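Local coordinates for protein 3-methylaspartate ammonia-lyase (Citrobacter amalonaticus, PDB 1KKO) that catalyses the reversible anti elimination of ammonia from L-threo-3-methylaspartate to give mesaconate, as a magnesium-dependent homodimer of the enolase superfamily, at residues A65-Q73 and T360-R369; V302-Y313 and S324-L335. All coordinates share one frame; numbering follows the deposited sequence.

Interaction 2 is nested inside the chain loop that interaction 1 closes. Their centres lie about 19 Å apart, yet they touch: V72 CG1 sits 3.7 Å from K331 CE, and A70 O sits 3.7 Å from P333 CB. Both reach the active site. Interaction 1 brings the N-terminal part of the chain against the substrate-binding pair T360 and C361. Interaction 2 supplies the magnesium ligand D307, the substrate-binding Q329 and the proton acceptor K331 from the C-terminal ends of two neighbouring barrel strands. One sulfate ion, probably from the crystallisation liquor, joins them. T360 OG1 and C361 N bind it from one contact, K331 NZ from the other, and Q172 binds it as well.

Interaction 1: residues A65-Q73 and T360-R369; sequences AVGDCAAVQ and TCNETEISAR. With SO4 (sulfate ion), chain C.
T364 OG1 donates to D68 OD2 at 2.6 Å, on the carboxylate lone pair that faces away from OD1. The hydroxyl of T364 lies between its own backbone N and carbonyl carbon (chi1 74°). There it also accepts from S367 N, as the N-cap of the helix that starts at E365. S367 OG accepts from T364 N in return, which completes a capping box. A water sits 2.7 Å from both D68 OD2 and E365 OE1, two like charges 3.9 Å apart, and can donate to either. E365 has its salt bridge with R404 of the second subunit, and S54 binds D68 OD1.

At the other end, Q73 N donates to T360 OG1 at 3.2 Å. T360 OG1 also accepts from N362 N, an ST turn, and donates to sulfate O1 at 2.5 Å. C361 N points almost straight at sulfate O3 (2.7 Å, 171°). N362 ND2 makes a weak bond to A71 O, while N362 OD1 is hydrogen-bonded to S13.

This is where the N-terminal domain of the enolase-superfamily fold meets the TIM barrel. Residues 65-69 of the edge strand of the three-stranded antiparallel sheet cross the first turn of the helix, residues 365-369, at 107°. The barrel loop before that helix carries the substrate-binding T360 and C361.

I366 CG2 lies 3.7 Å from G67 CA, and its CD1 meets V66 CG2 at about a right angle between the side chains. V66 CG2 also reaches the edge of the R369 guanidinium, in its plane. A70 CB rests on E363 CB at 3.9 Å.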
loop_
_atom_site.group_PDB
_atom_site.type_symbol
_atom_site.label_atom_id
_atom_site.label_comp_id
_atom_site.label_asym_id
_atom_site.label_seq_id
_atom_site.Cartn_x
_atom_site.Cartn_y
_atom_site.Cartn_z
ATOM N N ALA A 65 -12.345 -10.722 13.397
ATOM C CA ALA A 65 -11.867 -9.365 13.663
ATOM C C ALA A 65 -10.361 -9.320 13.480
ATOM O O ALA A 65 -9.675 -10.273 13.822
ATOM C CB ALA A 65 -12.248 -8.955 15.064
ATOM N N VAL A 66 -9.862 -8.202 12.964
ATOM C CA VAL A 66 -8.449 -8.079 12.666
ATOM C C VAL A 66 -7.808 -6.802 13.193
ATOM O O VAL A 66 -8.447 -5.747 13.317
ATOM C CB VAL A 66 -8.184 -8.175 11.131
ATOM C CG1 VAL A 66 -8.707 -9.481 10.583
ATOM C CG2 VAL A 66 -8.814 -7.012 10.371
ATOM N N GLY A 67 -6.530 -6.927 13.508
ATOM C CA GLY A 67 -5.721 -5.803 13.929
ATOM C C GLY A 67 -4.271 -6.164 13.716
ATOM O O GLY A 67 -3.917 -7.337 13.693
ATOM N N ASP A 68 -3.404 -5.162 13.589
ATOM C CA ASP A 68 -1.981 -5.413 13.401
ATOM C C ASP A 68 -1.119 -4.720 14.435
ATOM O O ASP A 68 -1.196 -3.505 14.625
ATOM C CB ASP A 68 -1.525 -4.929 12.024
ATOM C CG ASP A 68 -1.820 -5.902 10.914
ATOM O OD1 ASP A 68 -2.000 -7.096 11.187
ATOM O OD2 ASP A 68 -1.867 -5.531 9.735
ATOM N N CYS A 69 -0.285 -5.519 15.074
ATOM C CA CYS A 69 0.749 -5.012 15.946
ATOM C C CYS A 69 1.841 -4.451 15.050
ATOM O O CYS A 69 2.397 -5.188 14.234
ATOM C CB CYS A 69 1.322 -6.132 16.802
ATOM S SG CYS A 69 0.102 -7.005 17.813
ATOM N N ALA A 70 2.171 -3.170 15.222
ATOM C CA ALA A 70 3.154 -2.498 14.380
ATOM C C ALA A 70 3.785 -1.381 15.182
ATOM O O ALA A 70 3.174 -0.869 16.127
ATOM C CB ALA A 70 2.502 -1.939 13.128
ATOM N N ALA A 71 4.990 -0.998 14.784
ATOM C CA ALA A 71 5.765 0.016 15.471
ATOM C C ALA A 71 6.371 0.977 14.460
ATOM O O ALA A 71 6.520 0.650 13.275
ATOM C CB ALA A 71 6.835 -0.628 16.288
ATOM N N VAL A 72 6.764 2.153 14.936
ATOM C CA VAL A 72 7.256 3.176 14.030
ATOM C C VAL A 72 8.621 2.861 13.432
ATOM O O VAL A 72 9.385 2.051 13.951
ATOM C CB VAL A 72 7.289 4.574 14.698
ATOM C CG1 VAL A 72 5.922 4.932 15.279
ATOM C CG2 VAL A 72 8.347 4.650 15.744
ATOM N N GLN A 73 8.905 3.527 12.326
ATOM C CA GLN A 73 10.170 3.378 11.627
ATOM C C GLN A 73 11.346 3.602 12.570
ATOM O O GLN A 73 12.251 2.781 12.657
ATOM C CB GLN A 73 10.224 4.383 10.472
ATOM C CG GLN A 73 11.580 4.439 9.736
ATOM C CD GLN A 73 11.588 5.387 8.534
ATOM O OE1 GLN A 73 12.527 5.363 7.725
ATOM N NE2 GLN A 73 10.571 6.209 8.409
ATOM N N THR A 360 2.903 6.119 11.084
ATOM C CA THR A 360 4.193 5.818 10.499
ATOM C C THR A 360 4.053 5.151 9.156
ATOM O O THR A 360 3.076 4.452 8.882
ATOM C CB THR A 360 4.968 4.906 11.470
ATOM O OG1 THR A 360 6.245 4.535 10.915
ATOM C CG2 THR A 360 4.223 3.599 11.759
ATOM N N CYS A 361 5.046 5.362 8.306
ATOM C CA CYS A 361 5.148 4.592 7.073
ATOM C C CYS A 361 5.333 3.107 7.366
ATOM O O CYS A 361 5.046 2.274 6.518
ATOM C CB CYS A 361 6.313 5.072 6.205
ATOM S SG CYS A 361 7.944 4.985 6.959
ATOM N N ASN A 362 5.770 2.774 8.576
ATOM C CA ASN A 362 6.109 1.403 8.918
ATOM C C ASN A 362 4.990 0.607 9.559
ATOM O O ASN A 362 5.259 -0.393 10.195
ATOM C CB ASN A 362 7.337 1.353 9.826
ATOM C CG ASN A 362 7.946 -0.024 9.889
ATOM O OD1 ASN A 362 8.038 -0.722 8.870
ATOM N ND2 ASN A 362 8.378 -0.421 11.081
ATOM N N GLU A 363 3.743 1.019 9.376
ATOM C CA GLU A 363 2.633 0.242 9.897
ATOM C C GLU A 363 1.965 -0.512 8.742
ATOM O O GLU A 363 2.656 -0.874 7.792
ATOM C CB GLU A 363 1.714 1.057 10.813
ATOM C CG GLU A 363 1.052 2.287 10.242
ATOM C CD GLU A 363 0.287 3.016 11.340
ATOM O OE1 GLU A 363 0.673 4.145 11.721
ATOM O OE2 GLU A 363 -0.703 2.444 11.824
ATOM N N THR A 364 0.671 -0.814 8.835
ATOM C CA THR A 364 0.053 -1.731 7.874
ATOM C C THR A 364 -1.240 -1.206 7.297
ATOM O O THR A 364 -1.766 -0.187 7.702
ATOM C CB THR A 364 -0.252 -3.101 8.499
ATOM O OG1 THR A 364 -1.383 -2.983 9.384
ATOM C CG2 THR A 364 0.900 -3.623 9.325
ATOM N N GLU A 365 -1.766 -1.947 6.331
ATOM C CA GLU A 365 -3.035 -1.603 5.727
ATOM C C GLU A 365 -4.161 -1.707 6.747
ATOM O O GLU A 365 -5.084 -0.899 6.741
ATOM C CB GLU A 365 -3.293 -2.437 4.464
ATOM C CG GLU A 365 -4.037 -3.764 4.603
ATOM C CD GLU A 365 -3.274 -4.902 5.260
ATOM O OE1 GLU A 365 -2.249 -4.676 5.934
ATOM O OE2 GLU A 365 -3.745 -6.050 5.112
ATOM N N ILE A 366 -4.083 -2.693 7.633
ATOM C CA ILE A 366 -5.114 -2.874 8.647
ATOM C C ILE A 366 -5.028 -1.796 9.709
ATOM O O ILE A 366 -6.046 -1.258 10.126
ATOM C CB ILE A 366 -5.014 -4.268 9.294
ATOM C CG1 ILE A 366 -5.403 -5.336 8.274
ATOM C CG2 ILE A 366 -5.876 -4.341 10.550
ATOM C CD1 ILE A 366 -5.286 -6.743 8.755
ATOM N N SER A 367 -3.831 -1.464 10.167
ATOM C CA SER A 367 -3.723 -0.444 11.207
ATOM C C SER A 367 -4.174 0.895 10.649
ATOM O O SER A 367 -4.891 1.644 11.314
ATOM C CB SER A 367 -2.321 -0.402 11.812
ATOM O OG SER A 367 -1.340 0.050 10.891
ATOM N N ALA A 368 -3.788 1.207 9.416
ATOM C CA ALA A 368 -4.204 2.456 8.797
ATOM C C ALA A 368 -5.716 2.500 8.612
ATOM O O ALA A 368 -6.347 3.518 8.903
ATOM C CB ALA A 368 -3.518 2.660 7.461
ATOM N N ARG A 369 -6.302 1.413 8.128
ATOM C CA ARG A 369 -7.735 1.367 7.907
ATOM C C ARG A 369 -8.467 1.576 9.234
ATOM O O ARG A 369 -9.481 2.276 9.300
ATOM C CB ARG A 369 -8.101 0.029 7.268
ATOM C CG ARG A 369 -9.513 -0.084 6.819
ATOM C CD ARG A 369 -9.767 -1.350 6.069
ATOM N NE ARG A 369 -9.660 -2.533 6.914
ATOM C CZ ARG A 369 -8.900 -3.590 6.668
ATOM N NH1 ARG A 369 -8.093 -3.638 5.611
ATOM N NH2 ARG A 369 -8.933 -4.600 7.508
HETATM S S SO4 C . 7.467 7.853 10.076
HETATM O O1 SO4 C . 7.461 6.757 11.077
HETATM O O2 SO4 C . 8.936 8.017 9.758
HETATM O O3 SO4 C . 6.723 7.461 8.885
HETATM O O4 SO4 C . 6.955 9.145 10.592
HETATM O O HOH W 1 -1.294 -6.742 7.418
HETATM O O HOH W 2 5.842 -2.327 12.437
#

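Interaction 2: residues V302-Y313 and S324-L335; sequences VKIVADEWCNTY and SCHMVQIKTPDL. With SO4 (sulfate ion), chain C.
H326 lays its ring against K303 and I304. Its CB lies near K303 CB and I304 O. CG and CD2 run beneath K303 CG, which sits over one face of the ring, 3.9 Å from its centroid, in a CH-pi contact. With CG anti to the carbonyl carbon (chi1 -53°), the ring brings ND1 to I304 N. That N-H donates to ND1 at 3.0 Å and 169°, tilted 29° out of the ring plane. The bond is consistent with ND1 being the unprotonated nitrogen. CE1 passes near I304 N and K303 CA. K303 NZ has a salt bridge with E354.

I304 O takes two backbone bonds, from H326 N and M327 N. From there the strands run parallel, A306 N to M327 O and Q329 N to A306 O. They are neighbours in the TIM barrel, joined by the helix 313-321 in a beta-alpha-beta unit. V305 and M327 (selenomethionine) lie side by side on one face, CG2 to SE 3.9 Å. On the other face A306 CB packs on C325 SG at 3.6 Å and on V328 CG1.

Past the C-terminal ends of the strands lies the active site. D307, a magnesium ligand, and the substrate-binding Q329 point the same way, carboxylate and amide planes nearly parallel. A water joins D307 OD2 to Q329 NE2, and Q329 NE2 also bonds to E273. A second water at D307 OD2, G359 O, sulfate O4 (2.7 Å) and the more distant Q329 OE1 (3.2 Å) all lie within hydrogen-bonding reach of NZ of K331, the proton acceptor. L335 CD1 abuts N311 O. A water lies 2.7 Å from both N311 OD1 and D334 OD2; D334 has a salt bridge with R80, and N311 ND2 bonds to G78 O.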
loop_
_atom_site.group_PDB
_atom_site.type_symbol
_atom_site.label_atom_id
_atom_site.label_comp_id
_atom_site.label_asym_id
_atom_site.label_seq_id
_atom_site.Cartn_x
_atom_site.Cartn_y
_atom_site.Cartn_z
ATOM N N VAL A 302 2.491 31.293 10.385
ATOM C CA VAL A 302 3.075 29.955 10.287
ATOM C C VAL A 302 2.873 29.221 11.603
ATOM O O VAL A 302 3.039 29.784 12.675
ATOM C CB VAL A 302 4.578 29.997 9.941
ATOM C CG1 VAL A 302 5.131 28.578 9.778
ATOM C CG2 VAL A 302 4.828 30.800 8.674
ATOM N N LYS A 303 2.526 27.941 11.517
ATOM C CA LYS A 303 2.263 27.148 12.708
ATOM C C LYS A 303 3.333 26.083 12.926
ATOM O O LYS A 303 3.972 25.664 11.978
ATOM C CB LYS A 303 0.885 26.498 12.594
ATOM C CG LYS A 303 -0.257 27.511 12.682
ATOM C CD LYS A 303 -1.597 26.842 12.474
ATOM C CE LYS A 303 -2.758 27.802 12.581
ATOM N NZ LYS A 303 -4.015 27.118 12.174
ATOM N N ILE A 304 3.530 25.674 14.174
ATOM C CA ILE A 304 4.483 24.599 14.470
ATOM C C ILE A 304 3.769 23.396 15.082
ATOM O O ILE A 304 2.730 23.514 15.747
ATOM C CB ILE A 304 5.701 25.059 15.327
ATOM C CG1 ILE A 304 5.271 25.581 16.695
ATOM C CG2 ILE A 304 6.532 26.078 14.548
ATOM C CD1 ILE A 304 6.426 25.740 17.678
ATOM N N VAL A 305 4.359 22.234 14.816
ATOM C CA VAL A 305 3.815 20.950 15.208
ATOM C C VAL A 305 4.805 20.207 16.103
ATOM O O VAL A 305 5.964 20.013 15.728
ATOM C CB VAL A 305 3.550 20.074 13.966
ATOM C CG1 VAL A 305 2.797 18.805 14.360
ATOM C CG2 VAL A 305 2.788 20.842 12.911
ATOM N N ALA A 306 4.351 19.770 17.274
ATOM C CA ALA A 306 5.159 18.938 18.153
ATOM C C ALA A 306 5.154 17.513 17.648
ATOM O O ALA A 306 4.175 17.030 17.092
ATOM C CB ALA A 306 4.636 18.982 19.547
ATOM N N ASP A 307 6.254 16.818 17.874
ATOM C CA ASP A 307 6.358 15.420 17.476
ATOM C C ASP A 307 7.306 14.706 18.439
ATOM O O ASP A 307 6.862 13.956 19.308
ATOM C CB ASP A 307 6.834 15.345 16.031
ATOM C CG ASP A 307 7.049 13.939 15.550
ATOM O OD1 ASP A 307 6.464 12.986 16.106
ATOM O OD2 ASP A 307 7.800 13.699 14.583
ATOM N N GLU A 308 8.605 14.958 18.299
ATOM C CA GLU A 308 9.597 14.345 19.180
ATOM C C GLU A 308 9.263 14.615 20.652
ATOM O O GLU A 308 8.960 15.742 21.037
ATOM C CB GLU A 308 11.000 14.892 18.887
ATOM C CG GLU A 308 11.495 14.787 17.449
ATOM C CD GLU A 308 11.159 15.995 16.577
ATOM O OE1 GLU A 308 10.180 16.723 16.870
ATOM O OE2 GLU A 308 11.889 16.215 15.580
ATOM N N TRP A 309 9.349 13.559 21.455
ATOM C CA TRP A 309 9.126 13.571 22.904
ATOM C C TRP A 309 7.656 13.684 23.283
ATOM O O TRP A 309 7.332 13.750 24.469
ATOM C CB TRP A 309 9.980 14.634 23.607
ATOM C CG TRP A 309 11.418 14.396 23.276
ATOM C CD1 TRP A 309 12.182 15.116 22.420
ATOM C CD2 TRP A 309 12.226 13.299 23.710
ATOM N NE1 TRP A 309 13.437 14.564 22.322
ATOM C CE2 TRP A 309 13.487 13.444 23.108
ATOM C CE3 TRP A 309 12.020 12.227 24.574
ATOM C CZ2 TRP A 309 14.525 12.543 23.321
ATOM C CZ3 TRP A 309 13.062 11.339 24.794
ATOM C CH2 TRP A 309 14.291 11.508 24.170
ATOM N N CYS A 310 6.769 13.667 22.283
ATOM C CA CYS A 310 5.331 13.714 22.512
ATOM C C CYS A 310 4.782 12.383 22.020
ATOM O O CYS A 310 4.298 12.282 20.904
ATOM C CB CYS A 310 4.725 14.888 21.766
ATOM S SG CYS A 310 2.998 15.146 22.176
ATOM N N ASN A 311 4.877 11.359 22.867
ATOM C CA ASN A 311 4.567 9.986 22.466
ATOM C C ASN A 311 3.249 9.438 22.975
ATOM O O ASN A 311 2.425 8.958 22.189
ATOM C CB ASN A 311 5.675 9.039 22.947
ATOM C CG ASN A 311 7.029 9.406 22.425
ATOM O OD1 ASN A 311 7.194 9.765 21.254
ATOM N ND2 ASN A 311 8.040 9.282 23.283
ATOM N N THR A 312 3.070 9.467 24.293
ATOM C CA THR A 312 1.929 8.857 24.947
ATOM C C THR A 312 0.774 9.823 25.107
ATOM O O THR A 312 0.909 11.032 24.900
ATOM C CB THR A 312 2.315 8.399 26.355
ATOM O OG1 THR A 312 2.601 9.563 27.142
ATOM C CG2 THR A 312 3.611 7.558 26.354
ATOM N N TYR A 313 -0.355 9.276 25.537
ATOM C CA TYR A 313 -1.524 10.088 25.867
ATOM C C TYR A 313 -1.129 11.192 26.860
ATOM O O TYR A 313 -1.426 12.367 26.638
ATOM C CB TYR A 313 -2.651 9.227 26.469
ATOM C CG TYR A 313 -3.725 10.104 27.060
ATOM C CD1 TYR A 313 -4.670 10.701 26.256
ATOM C CD2 TYR A 313 -3.746 10.395 28.412
ATOM C CE1 TYR A 313 -5.621 11.549 26.783
ATOM C CE2 TYR A 313 -4.702 11.234 28.948
ATOM C CZ TYR A 313 -5.643 11.805 28.129
ATOM O OH TYR A 313 -6.608 12.675 28.628
ATOM N N SER A 324 2.113 24.766 24.110
ATOM C CA SER A 324 3.458 24.748 23.564
ATOM C C SER A 324 3.578 24.945 22.062
ATOM O O SER A 324 4.644 25.327 21.581
ATOM C CB SER A 324 4.144 23.450 23.973
ATOM O OG SER A 324 3.472 22.328 23.434
ATOM N N CYS A 325 2.501 24.705 21.322
ATOM C CA CYS A 325 2.558 24.722 19.871
ATOM C C CYS A 325 1.138 24.709 19.344
ATOM O O CYS A 325 0.197 24.627 20.121
ATOM C CB CYS A 325 3.318 23.493 19.367
ATOM S SG CYS A 325 2.669 21.958 20.003
ATOM N N HIS A 326 0.986 24.798 18.036
ATOM C CA HIS A 326 -0.339 24.881 17.442
ATOM C C HIS A 326 -0.985 23.543 17.183
ATOM O O HIS A 326 -2.202 23.443 17.161
ATOM C CB HIS A 326 -0.250 25.639 16.129
ATOM C CG HIS A 326 0.421 26.962 16.267
ATOM N ND1 HIS A 326 1.783 27.113 16.132
ATOM C CD2 HIS A 326 -0.069 28.188 16.566
ATOM C CE1 HIS A 326 2.102 28.378 16.338
ATOM N NE2 HIS A 326 0.997 29.052 16.596
HETATM N N MSE A 327 -0.158 22.526 16.966
HETATM C CA MSE A 327 -0.616 21.203 16.576
HETATM C C MSE A 327 0.337 20.185 17.159
HETATM O O MSE A 327 1.521 20.470 17.317
HETATM C CB MSE A 327 -0.602 21.108 15.051
HETATM C CG MSE A 327 -0.995 19.764 14.480
HETATM SE SE MSE A 327 -0.942 19.766 12.534
HETATM C CE MSE A 327 -2.789 20.182 12.202
ATOM N N VAL A 328 -0.183 19.011 17.504
ATOM C CA VAL A 328 0.645 17.915 17.983
ATOM C C VAL A 328 0.433 16.679 17.120
ATOM O O VAL A 328 -0.702 16.354 16.782
ATOM C CB VAL A 328 0.329 17.518 19.443
ATOM C CG1 VAL A 328 0.778 18.586 20.413
ATOM C CG2 VAL A 328 -1.116 17.232 19.629
ATOM N N GLN A 329 1.520 16.000 16.761
ATOM C CA GLN A 329 1.392 14.702 16.089
ATOM C C GLN A 329 1.140 13.600 17.123
ATOM O O GLN A 329 2.025 13.266 17.919
ATOM C CB GLN A 329 2.596 14.293 15.223
ATOM C CG GLN A 329 2.215 12.948 14.550
ATOM C CD GLN A 329 3.211 12.277 13.628
ATOM O OE1 GLN A 329 3.039 11.085 13.325
ATOM N NE2 GLN A 329 4.242 12.994 13.197
ATOM N N ILE A 330 -0.081 13.071 17.096
ATOM C CA ILE A 330 -0.495 11.914 17.871
ATOM C C ILE A 330 -0.035 10.737 16.998
ATOM O O ILE A 330 -0.689 10.368 16.022
ATOM C CB ILE A 330 -2.021 11.988 18.063
ATOM C CG1 ILE A 330 -2.394 13.271 18.833
ATOM C CG2 ILE A 330 -2.573 10.756 18.766
ATOM C CD1 ILE A 330 -3.882 13.546 18.870
ATOM N N LYS A 331 1.148 10.221 17.300
ATOM C CA LYS A 331 1.790 9.222 16.437
ATOM C C LYS A 331 1.248 7.871 16.867
ATOM O O LYS A 331 1.752 7.223 17.784
ATOM C CB LYS A 331 3.299 9.305 16.531
ATOM C CG LYS A 331 3.979 8.486 15.456
ATOM C CD LYS A 331 5.470 8.750 15.375
ATOM C CE LYS A 331 6.049 8.396 14.013
ATOM N NZ LYS A 331 5.791 9.454 13.020
ATOM N N THR A 332 0.201 7.450 16.175
ATOM C CA THR A 332 -0.689 6.432 16.707
ATOM C C THR A 332 -0.068 5.180 17.329
ATOM O O THR A 332 -0.479 4.818 18.406
ATOM C CB THR A 332 -1.805 6.069 15.705
ATOM O OG1 THR A 332 -1.252 5.505 14.508
ATOM C CG2 THR A 332 -2.621 7.302 15.283
ATOM N N PRO A 333 0.912 4.498 16.729
ATOM C CA PRO A 333 1.389 3.263 17.373
ATOM C C PRO A 333 2.005 3.524 18.742
ATOM O O PRO A 333 1.985 2.666 19.610
ATOM C CB PRO A 333 2.436 2.725 16.383
ATOM C CG PRO A 333 2.133 3.388 15.096
ATOM C CD PRO A 333 1.639 4.757 15.471
ATOM N N ASP A 334 2.557 4.712 18.928
ATOM C CA ASP A 334 3.218 5.041 20.182
ATOM C C ASP A 334 2.274 5.250 21.362
ATOM O O ASP A 334 2.727 5.303 22.499
ATOM C CB ASP A 334 4.067 6.287 20.007
ATOM C CG ASP A 334 5.282 6.066 19.143
ATOM O OD1 ASP A 334 5.872 4.950 19.174
ATOM O OD2 ASP A 334 5.712 6.990 18.425
ATOM N N LEU A 335 0.986 5.361 21.093
ATOM C CA LEU A 335 0.014 5.546 22.163
ATOM C C LEU A 335 -0.452 4.218 22.735
ATOM O O LEU A 335 -1.188 4.207 23.701
ATOM C CB LEU A 335 -1.199 6.341 21.685
ATOM C CG LEU A 335 -0.967 7.849 21.638
ATOM C CD1 LEU A 335 -0.285 8.272 20.351
ATOM C CD2 LEU A 335 -2.263 8.598 21.845
HETATM S S SO4 C . 7.467 7.853 10.076
HETATM O O1 SO4 C . 7.461 6.757 11.077
HETATM O O2 SO4 C . 8.936 8.017 9.758
HETATM O O3 SO4 C . 6.723 7.461 8.885
HETATM O O4 SO4 C . 6.955 9.145 10.592
HETATM O O HOH W 3 7.418 11.127 14.303
HETATM O O HOH W 4 7.315 12.871 12.143
HETATM O O HOH W 5 2.207 10.621 19.910
HETATM O O HOH W 6 5.840 9.695 18.870
HETATM O O HOH W 7 -0.607 6.307 25.495
#